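PDB 4KL0: putative uncharacterized protein from Xanthomonas oryzae pv. oryzae, which binds calcium and probably hydrolyses N-glycosidic bonds in the manner of nucleoside hydrolases. Local coordinates for residues Gly180-Arg185 and Leu190-Thr195. Residues are numbered along the deposited sequence; the frame is centred on the assembly and turned at random.
Sequences GIDPAR and LVQPDT
Two backbone hydrogen bonds cross the contact. Asp182 N meets Gln192 O at 2.8 Å, with 170° at the hydrogen. Asp194 N meets Gly180 O at 3.0 Å and is as nearly straight. They bracket Ile181 and Pro193, the non-hydrogen-bonded pair of a single antiparallel bridge. Pro193 CA adds a longer CA-H...O contact to Gly180 O, a carbonyl that also accepts from Asn200.

Side-chain polar contacts pin the turn beyond the bridge. Gln192 has its CG wedged between backbone N and carbonyl carbon (chi1 64°) and its chain extended from there, which carries NE2 to 2.6 Å from Ala184 O. That bond is bent, 136° at the hydrogen, with the donor well above the carbonyl plane. Alongside, Asp182 CB packs on Gln192 CG at 3.7 Å. The Arg185 side chain, bent at chi2 and chi3, brings NH2 to donate at 3.1 Å to Asp182 O of its own segment, which lies at the edge of the guanidinium and in its plane. A water bridges the two segments, accepting from Gln192 N at 2.9 Å and lying within hydrogen-bonding distance of Asp182 O and Ala184 O, though it has more acceptors in reach than protons to give. The carboxylate of Asp194 turns instead to a salt bridge with Arg196.

Apolar contact is modest: Ile181 CG2 lies 3.7 Å from Val191 CG1, while Val191 CG2 rests beside Arg185 CD at 4.0 Å. Pro193 meets Arg208 and Tyr211 of helix 204-216.

Together these contacts make a hairpin-like loop with an unmodelled tip, within the connection from strand 172-178 of the mixed sheet to helix 198-202 in this Rossmann-like nucleoside hydrolase fold.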
ATOM      1  N   GLY A 180      -0.201  11.772   4.911  1.00 15.40           N
ATOM      2  CA  GLY A 180      -0.811  13.086   4.757  1.00 16.28           C
ATOM      3  C   GLY A 180       0.067  14.083   5.486  1.00 14.01           C
ATOM      4  O   GLY A 180       0.783  13.758   6.437  1.00 17.18           O
ATOM      5  N   ILE A 181       0.018  15.319   4.990  1.00 17.59           N
ATOM      6  CA  ILE A 181       0.878  16.389   5.403  1.00 18.63           C
ATOM      7  C   ILE A 181       0.047  17.286   6.323  1.00 17.33           C
ATOM      8  O   ILE A 181      -1.061  17.696   5.931  1.00 18.78           O
ATOM      9  CB  ILE A 181       1.331  17.158   4.118  1.00 22.19           C
ATOM     10  CG1 ILE A 181       2.288  16.264   3.263  1.00 20.01           C
ATOM     11  CG2 ILE A 181       2.015  18.480   4.462  1.00 23.81           C
ATOM     12  CD1 ILE A 181       2.706  16.931   1.949  1.00 22.58           C
ATOM     13  N   ASP A 182       0.579  17.562   7.505  1.00 17.80           N
ATOM     14  CA  ASP A 182      -0.087  18.496   8.429  1.00 22.12           C
ATOM     15  C   ASP A 182      -0.023  19.893   7.795  1.00 26.26           C
ATOM     16  O   ASP A 182       0.994  20.245   7.185  1.00 24.99           O
ATOM     17  CB  ASP A 182       0.651  18.552   9.725  1.00 22.82           C
ATOM     18  CG  ASP A 182      -0.193  19.161  10.848  1.00 26.29           C
ATOM     19  OD1 ASP A 182      -1.168  19.896  10.560  1.00 30.66           O
ATOM     20  OD2 ASP A 182       0.122  18.889  12.012  1.00 27.75           O
ATOM     21  N   PRO A 183      -1.108  20.670   7.942  1.00 27.54           N
ATOM     22  CA  PRO A 183      -1.137  22.133   7.740  1.00 29.01           C
ATOM     23  C   PRO A 183       0.146  22.893   8.092  1.00 29.91           C
ATOM     24  O   PRO A 183       0.724  23.551   7.194  1.00 29.26           O
ATOM     25  CB  PRO A 183      -2.278  22.553   8.675  1.00 27.83           C
ATOM     26  CG  PRO A 183      -3.204  21.265   8.767  1.00 31.41           C
ATOM     27  CD  PRO A 183      -2.481  20.144   8.059  1.00 27.31           C
ATOM     28  N   ALA A 184       0.593  22.823   9.354  1.00 27.28           N
ATOM     29  CA  ALA A 184       1.808  23.494   9.829  1.00 27.30           C
ATOM     30  C   ALA A 184       3.092  22.768   9.614  1.00 31.14           C
ATOM     31  O   ALA A 184       3.202  21.581   9.929  1.00 30.22           O
ATOM     32  CB  ALA A 184       1.686  23.777  11.321  1.00 26.04           C
ATOM     33  N   ARG A 185       4.092  23.506   9.174  1.00 27.23           N
ATOM     34  CA  ARG A 185       5.430  23.016   8.964  1.00 31.35           C
ATOM     35  C   ARG A 185       6.266  23.333  10.210  1.00 36.91           C
ATOM     36  O   ARG A 185       6.282  22.612  11.216  1.00 34.52           O
ATOM     37  CB  ARG A 185       6.028  23.691   7.692  1.00 35.78           C
ATOM     38  CG  ARG A 185       6.274  22.743   6.449  1.00 32.93           C
ATOM     39  CD  ARG A 185       5.395  22.973   5.172  1.00 34.32           C
ATOM     40  NE  ARG A 185       4.055  22.460   5.377  1.00 35.37           N
ATOM     41  CZ  ARG A 185       3.087  22.438   4.474  1.00 33.96           C
ATOM     42  NH1 ARG A 185       3.283  22.910   3.247  1.00 36.83           N
ATOM     43  NH2 ARG A 185       1.894  21.949   4.811  1.00 35.15           N
ATOM     44  N   LEU A 190      10.146  22.432   8.149  1.00 32.81           N
ATOM     45  CA  LEU A 190       9.959  21.045   7.651  1.00 25.91           C
ATOM     46  C   LEU A 190       8.520  20.551   7.681  1.00 27.07           C
ATOM     47  O   LEU A 190       7.708  20.914   8.555  1.00 27.46           O
ATOM     48  CB  LEU A 190      10.878  20.037   8.352  1.00 24.79           C
ATOM     49  CG  LEU A 190      12.395  20.283   8.472  1.00 27.18           C
ATOM     50  CD1 LEU A 190      13.136  19.120   9.076  1.00 29.09           C
ATOM     51  CD2 LEU A 190      12.997  20.694   7.078  1.00 28.63           C
ATOM     52  N   VAL A 191       8.199  19.732   6.674  1.00 22.07           N
ATOM     53  CA  VAL A 191       6.891  19.108   6.542  1.00 23.73           C
ATOM     54  C   VAL A 191       6.759  18.085   7.665  1.00 18.49           C
ATOM     55  O   VAL A 191       7.741  17.443   8.045  1.00 17.85           O
ATOM     56  CB  VAL A 191       6.814  18.415   5.166  1.00 23.70           C
ATOM     57  CG1 VAL A 191       5.526  17.598   5.021  1.00 18.99           C
ATOM     58  CG2 VAL A 191       6.892  19.467   4.102  1.00 25.55           C
ATOM     59  N   GLN A 192       5.548  17.983   8.223  1.00 20.95           N
ATOM     60  CA  GLN A 192       5.301  17.011   9.286  1.00 19.23           C
ATOM     61  C   GLN A 192       4.015  16.241   8.999  1.00 15.69           C
ATOM     62  O   GLN A 192       3.166  16.624   8.185  1.00 17.62           O
ATOM     63  CB  GLN A 192       5.285  17.703  10.668  1.00 20.28           C
ATOM     64  CG  GLN A 192       4.208  18.664  10.856  1.00 23.03           C
ATOM     65  CD  GLN A 192       4.374  19.432  12.182  1.00 28.07           C
ATOM     66  OE1 GLN A 192       5.144  19.050  13.057  1.00 27.47           O
ATOM     67  NE2 GLN A 192       3.639  20.502  12.304  1.00 27.28           N
ATOM     68  N   PRO A 193       3.843  15.091   9.672  1.00 15.37           N
ATOM     69  CA  PRO A 193       2.636  14.333   9.339  1.00 15.48           C
ATOM     70  C   PRO A 193       1.329  14.809   9.959  1.00 13.63           C
ATOM     71  O   PRO A 193       1.329  15.239  11.136  1.00 17.05           O
ATOM     72  CB  PRO A 193       2.951  12.948   9.933  1.00 13.92           C
ATOM     73  CG  PRO A 193       3.818  13.254  11.111  1.00 15.72           C
ATOM     74  CD  PRO A 193       4.742  14.383  10.590  1.00 16.38           C
ATOM     75  N   ASP A 194       0.243  14.704   9.201  1.00 16.47           N
ATOM     76  CA  ASP A 194      -1.143  14.946   9.670  1.00 16.91           C
ATOM     77  C   ASP A 194      -1.511  13.847  10.662  1.00 17.47           C
ATOM     78  O   ASP A 194      -1.547  12.648  10.304  1.00 18.81           O
ATOM     79  CB  ASP A 194      -2.102  14.922   8.476  1.00 19.66           C
ATOM     80  CG  ASP A 194      -3.519  15.466   8.795  1.00 23.02           C
ATOM     81  OD1 ASP A 194      -4.067  15.291   9.923  1.00 21.08           O
ATOM     82  OD2 ASP A 194      -4.116  16.082   7.870  1.00 27.16           O
ATOM     83  N   THR A 195      -1.883  14.259  11.880  1.00 16.58           N
ATOM     84  CA  THR A 195      -2.301  13.261  12.875  1.00 17.03           C
ATOM     85  C   THR A 195      -3.555  12.497  12.530  1.00 18.40           C
ATOM     86  O   THR A 195      -3.824  11.469  13.181  1.00 21.56           O
ATOM     87  CB  THR A 195      -2.535  13.910  14.257  1.00 20.33           C
ATOM     88  OG1 THR A 195      -3.625  14.843  14.136  1.00 23.26           O
ATOM     89  CG2 THR A 195      -1.280  14.634  14.654  1.00 22.46           C
TER
HETATM   90  O   HOH W   1       3.579  20.028   7.574  1.00 24.53           O